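Ethyl acetate hydrolase (Pseudomonas veronii, PDB 5EFZ) hydrolyses ethyl acetate to ethanol and acetate, a step in the breakdown of short-chain methyl ketones such as 2-butanone. Local coordinates at residues E26-G31 with T136-I141; S129-L134 with Y158-R163; F185-I190 with D305-V310. One frame throughout, in Å; residues are numbered along the deposited sequence.

Contact 1. Residues E26-G31 with T136-I141; sequences ELINIG and TEYFGI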
# COMPACT_ATOMS: atom_id res chain seq x y z
N GLU A 26 20.97 -23.94 17.67
CA GLU A 26 22.39 -24.04 17.97
C GLU A 26 23.14 -22.91 17.27
O GLU A 26 22.78 -22.55 16.14
CB GLU A 26 22.94 -25.38 17.52
CG GLU A 26 23.68 -26.13 18.61
CD GLU A 26 24.25 -27.43 18.11
OE1 GLU A 26 23.68 -27.99 17.13
OE2 GLU A 26 25.28 -27.89 18.67
N LEU A 27 24.16 -22.36 17.91
CA LEU A 27 24.99 -21.33 17.26
C LEU A 27 26.18 -21.99 16.64
O LEU A 27 27.01 -22.57 17.36
CB LEU A 27 25.48 -20.26 18.24
CG LEU A 27 24.67 -19.03 18.58
CD1 LEU A 27 23.92 -18.49 17.37
CD2 LEU A 27 23.72 -19.38 19.70
N ILE A 28 26.29 -21.93 15.32
CA ILE A 28 27.42 -22.58 14.66
C ILE A 28 28.35 -21.55 14.05
O ILE A 28 27.93 -20.73 13.23
CB ILE A 28 26.94 -23.55 13.57
CG1 ILE A 28 26.12 -24.67 14.23
CG2 ILE A 28 28.15 -24.11 12.83
CD1 ILE A 28 25.29 -25.47 13.28
N ASN A 29 29.62 -21.60 14.45
CA ASN A 29 30.62 -20.71 13.89
C ASN A 29 31.10 -21.25 12.57
O ASN A 29 31.76 -22.26 12.53
CB ASN A 29 31.80 -20.54 14.85
CG ASN A 29 32.76 -19.42 14.42
OD1 ASN A 29 32.72 -18.92 13.29
ND2 ASN A 29 33.63 -19.02 15.33
N ILE A 30 30.78 -20.58 11.48
CA ILE A 30 31.27 -21.07 10.20
C ILE A 30 32.60 -20.41 9.78
O ILE A 30 33.10 -20.66 8.69
CB ILE A 30 30.25 -20.87 9.10
CG1 ILE A 30 29.87 -19.39 8.98
CG2 ILE A 30 28.99 -21.73 9.34
CD1 ILE A 30 29.55 -19.02 7.58
N GLY A 31 33.17 -19.58 10.64
CA GLY A 31 34.47 -18.97 10.36
C GLY A 31 34.31 -17.63 9.68
O GLY A 31 33.22 -17.05 9.68
N THR A 136 27.79 -27.83 3.81
CA THR A 136 28.85 -28.75 3.34
C THR A 136 29.88 -29.04 4.42
O THR A 136 30.29 -30.18 4.59
CB THR A 136 29.57 -28.20 2.11
OG1 THR A 136 30.08 -26.89 2.42
CG2 THR A 136 28.58 -28.10 0.93
N GLU A 137 30.32 -28.02 5.15
CA GLU A 137 31.43 -28.17 6.07
C GLU A 137 31.01 -28.63 7.46
O GLU A 137 31.76 -29.34 8.11
CB GLU A 137 32.21 -26.85 6.19
CG GLU A 137 32.76 -26.37 4.85
CD GLU A 137 33.51 -27.47 4.12
OE1 GLU A 137 34.60 -27.86 4.60
OE2 GLU A 137 33.02 -27.95 3.07
N TYR A 138 29.83 -28.26 7.91
CA TYR A 138 29.39 -28.67 9.25
C TYR A 138 28.52 -29.91 9.19
O TYR A 138 28.75 -30.86 9.93
CB TYR A 138 28.65 -27.52 9.96
CG TYR A 138 28.16 -27.92 11.35
CD1 TYR A 138 29.01 -27.88 12.46
CD2 TYR A 138 26.86 -28.37 11.54
CE1 TYR A 138 28.57 -28.26 13.72
CE2 TYR A 138 26.41 -28.76 12.80
CZ TYR A 138 27.26 -28.70 13.88
OH TYR A 138 26.80 -29.08 15.12
N PHE A 139 27.55 -29.96 8.28
CA PHE A 139 26.68 -31.12 8.22
C PHE A 139 27.13 -32.22 7.24
O PHE A 139 26.65 -33.35 7.32
CB PHE A 139 25.26 -30.70 7.83
CG PHE A 139 24.53 -29.91 8.88
CD1 PHE A 139 23.98 -30.54 9.98
CD2 PHE A 139 24.37 -28.54 8.73
CE1 PHE A 139 23.29 -29.82 10.94
CE2 PHE A 139 23.69 -27.80 9.69
CZ PHE A 139 23.15 -28.43 10.80
N GLY A 140 28.02 -31.89 6.29
CA GLY A 140 28.47 -32.88 5.31
C GLY A 140 27.41 -33.12 4.25
O GLY A 140 27.41 -34.14 3.54
N ILE A 141 26.51 -32.16 4.10
CA ILE A 141 25.42 -32.26 3.12
C ILE A 141 25.90 -31.71 1.76
O ILE A 141 26.51 -30.64 1.70
CB ILE A 141 24.18 -31.49 3.62
CG1 ILE A 141 23.58 -32.22 4.83
CG2 ILE A 141 23.13 -31.30 2.51
CD1 ILE A 141 22.56 -31.34 5.59
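Asn29 OD1 accepts the backbone N-H of Gly31 at 2.8 Å, an Asx turn that follows directly on Ile28, the residue whose side chain lies on the ring of Tyr138. The donor stands above the carbonyl plane of the Asn29 amide, 36° out of it, and the backbone angles of Gly31 by themselves call for glycine. The side chain of Asn29 leaves the backbone away from the helix, that of Ile28 toward it. With CG1 beside the backbone N (chi1 -63°) and CD1 extended beyond it, Ile28 presents two methyls to one aromatic side chain. CD1 reaches over a face of the Tyr138 ring, 3.8 Å from the centroid and 3.5 Å from CE2, in a CH-pi contact displaced toward the rim; CG2 lies on the same side, above the other half of the ring, 3.9 Å from Tyr138 CD1. Tyr138 CG is anti to the backbone N (chi1 179°), which carries the ring out from the helix end and across the Ile28 side chain at about a right angle. Behind it, Tyr138 CD2 sits 3.6 Å above the centre of the Phe139 ring, and Phe139 CZ also makes a looser contact with Ile28 CD1. At the outer end, Tyr138 OH approaches the carboxylate of Glu26 no closer than 3.9 Å, to OE1, with carboxylate and ring planes steeply inclined. Gly140 then leaves the helix with positive phi, and Phe139 O is hydrogen-bonded by Lys58 NZ. Ile28 also packs on Leu134, while the backbones of Glu26 and Ile28 pair with Val48 and Leu46. The C-terminal turn of helix 124-139 thus covers the outermost antiparallel strand of the central sheet, as flanking helices do in the alpha/beta-hydrolase fold.

Contact 2. Residues S129-L134 with Y158-R163; sequences SAQHTL and YEWAVR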
# COMPACT_ATOMS: atom_id res chain seq x y z
N SER A 129 25.84 -17.88 0.73
CA SER A 129 27.22 -18.39 0.82
C SER A 129 27.51 -18.97 2.21
O SER A 129 28.09 -20.06 2.33
CB SER A 129 28.22 -17.28 0.47
OG SER A 129 29.55 -17.76 0.64
N ALA A 130 27.09 -18.26 3.26
CA ALA A 130 27.23 -18.76 4.62
C ALA A 130 26.47 -20.07 4.84
O ALA A 130 27.01 -21.00 5.46
CB ALA A 130 26.76 -17.69 5.64
N GLN A 131 25.24 -20.13 4.37
CA GLN A 131 24.44 -21.37 4.45
C GLN A 131 25.10 -22.54 3.72
O GLN A 131 25.08 -23.70 4.18
CB GLN A 131 23.04 -21.13 3.90
CG GLN A 131 22.18 -20.23 4.82
CD GLN A 131 21.02 -19.57 4.09
OE1 GLN A 131 20.68 -19.96 2.98
NE2 GLN A 131 20.44 -18.53 4.71
N HIS A 132 25.63 -22.26 2.54
CA HIS A 132 26.30 -23.30 1.79
C HIS A 132 27.52 -23.83 2.56
O HIS A 132 27.79 -25.05 2.57
CB HIS A 132 26.71 -22.78 0.42
CG HIS A 132 27.45 -23.78 -0.41
ND1 HIS A 132 28.82 -23.82 -0.49
CD2 HIS A 132 27.00 -24.78 -1.22
CE1 HIS A 132 29.20 -24.80 -1.29
NE2 HIS A 132 28.11 -25.40 -1.74
N THR A 133 28.25 -22.94 3.22
CA THR A 133 29.42 -23.37 4.01
C THR A 133 28.96 -24.21 5.19
O THR A 133 29.56 -25.23 5.52
CB THR A 133 30.25 -22.16 4.51
OG1 THR A 133 30.87 -21.55 3.38
CG2 THR A 133 31.34 -22.63 5.50
N LEU A 134 27.87 -23.78 5.82
CA LEU A 134 27.28 -24.50 6.93
C LEU A 134 26.92 -25.93 6.51
O LEU A 134 27.27 -26.91 7.18
CB LEU A 134 26.03 -23.77 7.42
CG LEU A 134 25.21 -24.53 8.47
CD1 LEU A 134 25.91 -24.53 9.82
CD2 LEU A 134 23.80 -23.91 8.56
N TYR A 158 15.69 -18.23 -4.36
CA TYR A 158 16.12 -17.95 -5.72
C TYR A 158 17.63 -17.85 -5.82
O TYR A 158 18.26 -18.40 -6.74
CB TYR A 158 15.49 -16.64 -6.22
CG TYR A 158 14.06 -16.80 -6.66
CD1 TYR A 158 13.71 -17.72 -7.68
CD2 TYR A 158 13.03 -16.03 -6.10
CE1 TYR A 158 12.37 -17.83 -8.11
CE2 TYR A 158 11.70 -16.16 -6.53
CZ TYR A 158 11.38 -17.05 -7.53
OH TYR A 158 10.05 -17.17 -7.94
N GLU A 159 18.23 -17.13 -4.88
CA GLU A 159 19.67 -17.00 -4.92
C GLU A 159 20.37 -18.37 -4.80
O GLU A 159 21.36 -18.64 -5.51
CB GLU A 159 20.14 -16.06 -3.80
CG GLU A 159 21.68 -15.95 -3.67
CD GLU A 159 22.39 -15.17 -4.80
OE1 GLU A 159 21.74 -14.42 -5.59
OE2 GLU A 159 23.63 -15.32 -4.91
N TRP A 160 19.85 -19.23 -3.93
CA TRP A 160 20.36 -20.61 -3.84
C TRP A 160 20.28 -21.32 -5.19
O TRP A 160 21.27 -21.92 -5.65
CB TRP A 160 19.55 -21.42 -2.81
CG TRP A 160 20.29 -21.62 -1.51
CD1 TRP A 160 20.12 -20.92 -0.34
CD2 TRP A 160 21.37 -22.54 -1.27
NE1 TRP A 160 21.01 -21.35 0.60
CE2 TRP A 160 21.76 -22.38 0.06
CE3 TRP A 160 21.98 -23.54 -2.05
CZ2 TRP A 160 22.77 -23.15 0.64
CZ3 TRP A 160 22.97 -24.32 -1.47
CH2 TRP A 160 23.36 -24.11 -0.15
N ALA A 161 19.11 -21.25 -5.84
CA ALA A 161 18.87 -22.00 -7.08
C ALA A 161 19.73 -21.50 -8.23
O ALA A 161 20.03 -22.26 -9.16
CB ALA A 161 17.39 -21.95 -7.47
N VAL A 162 20.11 -20.21 -8.19
CA VAL A 162 20.94 -19.62 -9.26
C VAL A 162 22.43 -19.82 -8.96
O VAL A 162 23.21 -20.13 -9.86
CB VAL A 162 20.64 -18.10 -9.44
CG1 VAL A 162 21.69 -17.42 -10.36
CG2 VAL A 162 19.25 -17.89 -10.02
N ARG A 163 22.82 -19.66 -7.71
CA ARG A 163 24.23 -19.66 -7.33
C ARG A 163 24.83 -21.07 -7.29
O ARG A 163 26.00 -21.28 -7.67
CB ARG A 163 24.41 -18.98 -5.96
CG ARG A 163 25.85 -18.83 -5.50
CD ARG A 163 25.97 -18.28 -4.09
NE ARG A 163 25.71 -16.85 -4.05
CZ ARG A 163 26.58 -15.93 -3.67
NH1 ARG A 163 27.81 -16.29 -3.26
NH2 ARG A 163 26.24 -14.66 -3.70
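Just after Glu159, the partner of Arg163 further on, Trp160 carries most of this contact, sending its indole across to Gln131 and His132 of the neighbouring helix. Trp160 NE1 donates to Gln131 OE1 at 2.8 Å with an N-H...O angle of 157°. The oxygen lies in the ring plane of the indole and the nitrogen in the carbonyl plane of the amide, and the two flat groups are nearly coplanar. Because the indole N-H can only donate, it sets OE1 of Gln131 toward it, and NE2 is hydrogen-bonded to Gln156 OE1. The far rim of the indole rests on His132: Trp160 CH2 meets His132 CB at 3.6 Å and comes to the edge of the imidazole, the two ring planes being oblique. His132 also stacks on Tyr164. Helices 124-139 and 152-163 flank the same face of the alpha/beta-hydrolase sheet, joined through strand 146-150 and the probable nucleophile elbow; the axes of segments 129-134 and 158-163 pass 11.2 Å apart at -69°, and both Gln131 and Trp160 pack down on Leu63 of strand 61-65. One turn on from Glu159, Arg163 grips that residue side-on: NE and NH2 both bind Glu159 OE2, NE at 2.7 Å on its anti lone pair. A bend at chi3 (-75°) brings the guanidinium round to Glu159, and Arg163 NH1 touches Ser129 CB at 3.9 Å.

Contact 3. Residues F185-I190 with D305-V310; sequences FLFTEI and DQFFTV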
# COMPACT_ATOMS: atom_id res chain seq x y z
N PHE A 185 11.28 -1.58 -3.35
CA PHE A 185 12.36 -0.80 -2.78
C PHE A 185 11.84 0.47 -2.10
O PHE A 185 12.27 0.82 -0.99
CB PHE A 185 13.36 -0.42 -3.87
CG PHE A 185 14.61 0.27 -3.34
CD1 PHE A 185 14.62 1.64 -3.08
CD2 PHE A 185 15.80 -0.44 -3.19
CE1 PHE A 185 15.79 2.27 -2.60
CE2 PHE A 185 16.95 0.19 -2.73
CZ PHE A 185 16.95 1.53 -2.43
N LEU A 186 10.90 1.15 -2.75
CA LEU A 186 10.27 2.33 -2.13
C LEU A 186 9.51 1.99 -0.83
O LEU A 186 9.59 2.72 0.18
CB LEU A 186 9.31 2.98 -3.12
CG LEU A 186 8.48 4.15 -2.55
CD1 LEU A 186 9.37 5.36 -2.24
CD2 LEU A 186 7.39 4.53 -3.56
N PHE A 187 8.72 0.91 -0.86
CA PHE A 187 8.04 0.46 0.34
C PHE A 187 9.02 0.27 1.50
O PHE A 187 8.81 0.75 2.61
CB PHE A 187 7.33 -0.86 0.05
CG PHE A 187 6.75 -1.54 1.27
CD1 PHE A 187 6.04 -0.82 2.21
CD2 PHE A 187 6.84 -2.93 1.41
CE1 PHE A 187 5.46 -1.48 3.34
CE2 PHE A 187 6.28 -3.58 2.54
CZ PHE A 187 5.60 -2.86 3.49
N THR A 188 10.10 -0.44 1.23
CA THR A 188 11.07 -0.70 2.29
C THR A 188 11.80 0.58 2.69
O THR A 188 12.11 0.76 3.86
CB THR A 188 12.05 -1.76 1.85
OG1 THR A 188 11.28 -2.92 1.41
CG2 THR A 188 12.93 -2.17 3.06
N GLU A 189 12.04 1.48 1.75
CA GLU A 189 12.61 2.79 2.10
C GLU A 189 11.70 3.53 3.08
O GLU A 189 12.16 4.14 4.06
CB GLU A 189 12.84 3.65 0.87
CG GLU A 189 13.31 5.07 1.21
CD GLU A 189 13.87 5.80 0.01
OE1 GLU A 189 13.32 6.86 -0.39
OE2 GLU A 189 14.90 5.33 -0.51
N ILE A 190 10.40 3.51 2.81
CA ILE A 190 9.45 4.19 3.69
C ILE A 190 9.42 3.51 5.05
O ILE A 190 9.33 4.18 6.07
CB ILE A 190 8.03 4.21 3.04
CG1 ILE A 190 8.10 5.17 1.82
CG2 ILE A 190 6.94 4.62 4.09
CD1 ILE A 190 6.85 5.11 0.88
N ASP A 305 -1.31 -10.44 -2.13
CA ASP A 305 -0.07 -9.75 -1.72
C ASP A 305 0.02 -8.39 -2.41
O ASP A 305 -0.01 -8.30 -3.64
CB ASP A 305 1.15 -10.65 -2.05
CG ASP A 305 2.45 -10.19 -1.38
OD1 ASP A 305 2.69 -8.96 -1.27
OD2 ASP A 305 3.22 -11.09 -0.94
N GLN A 306 0.13 -7.32 -1.62
CA GLN A 306 0.19 -5.96 -2.14
C GLN A 306 1.54 -5.55 -2.71
O GLN A 306 1.60 -4.51 -3.38
CB GLN A 306 -0.20 -4.99 -1.04
CG GLN A 306 -1.55 -5.30 -0.42
CD GLN A 306 -2.67 -5.25 -1.43
OE1 GLN A 306 -2.82 -4.26 -2.15
NE2 GLN A 306 -3.49 -6.31 -1.49
N PHE A 307 2.62 -6.26 -2.41
CA PHE A 307 3.91 -5.76 -2.89
C PHE A 307 4.81 -6.79 -3.55
O PHE A 307 5.71 -6.40 -4.31
CB PHE A 307 4.67 -5.01 -1.76
CG PHE A 307 4.93 -5.81 -0.54
CD1 PHE A 307 6.15 -6.46 -0.39
CD2 PHE A 307 4.01 -5.87 0.48
CE1 PHE A 307 6.42 -7.20 0.74
CE2 PHE A 307 4.27 -6.60 1.62
CZ PHE A 307 5.49 -7.27 1.75
N PHE A 308 4.57 -8.08 -3.33
CA PHE A 308 5.18 -9.09 -4.18
C PHE A 308 4.01 -9.67 -5.00
O PHE A 308 3.41 -10.64 -4.58
CB PHE A 308 5.88 -10.19 -3.36
CG PHE A 308 7.24 -9.82 -2.84
CD1 PHE A 308 8.27 -9.47 -3.73
CD2 PHE A 308 7.52 -9.88 -1.49
CE1 PHE A 308 9.55 -9.15 -3.25
CE2 PHE A 308 8.80 -9.58 -0.99
CZ PHE A 308 9.81 -9.22 -1.87
N THR A 309 3.65 -9.04 -6.11
CA THR A 309 2.36 -9.37 -6.74
C THR A 309 2.39 -10.63 -7.58
O THR A 309 3.46 -11.13 -7.96
CB THR A 309 1.86 -8.24 -7.62
OG1 THR A 309 2.66 -8.19 -8.81
CG2 THR A 309 2.00 -6.90 -6.85
N VAL A 310 1.19 -11.14 -7.85
CA VAL A 310 1.05 -12.29 -8.75
C VAL A 310 1.72 -11.97 -10.09
O VAL A 310 2.40 -12.83 -10.68
CB VAL A 310 -0.46 -12.64 -8.93
CG1 VAL A 310 -0.66 -13.57 -10.06
CG2 VAL A 310 -1.02 -13.21 -7.63
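The backbones of helix 182-196 and the loop after strand 296-300 come nearest at Phe187 and Phe307, whose CA atoms are 8.1 Å apart. In the alpha/beta-hydrolase fold this loop bears the acid of the catalytic triad, here probably Asp305, while the helix belongs to the long helical insertion between strands 170-174 and 296-300. Two phenyl rings make the whole contact. Phe187 CE2 stands over the centre of one face of the Phe307 ring, 3.7 Å from Phe307 CE2, with the ring planes at 49° and the centroids 4.8 Å apart. Phe307 CG lies between its backbone N and carbonyl carbon (chi1 58°), which turns the ring toward the helix. Trp223 meets Phe187 edge-to-face, and Leu225 of the second subunit packs on it as well. Phe307 also touches the ring of His334, the probable triad histidine, whose ND1 is hydrogen-bonded to Asp305 OD2. The other carboxylate oxygen, Asp305 OD1, is held by the loop in an Asx turn (Phe307 N) widened to an Asx motif by Phe308 N, each bond 2.9 Å, and lies 3.8 Å above the ring plane of Phe307, toward the rim, on the face opposite Phe187 CE2.

How the contacts relate
Contacts 1 and 2 share helix 124-139 and adjoin each other, their centres 13 Å apart: Ile28 CD1 packs on Leu134 CD1 and Ile30 CD1 on Ala130 CB. Their segments alternate along the chain. Through that shared helix the outer strand 26-29 is tied to helix 152-163, which begins right after Ser151, the probable nucleophile. Contact 3 comes later in sequence, its segments enclosing much of the helical insertion. It lies on the opposite side of the chain's centre from contact 1, centres about 33 Å apart, but within about 8 Å of contact 2 at the nearest atoms. The first two contacts therefore build one flank of the sheet, the third the active-site side near the dimer partner.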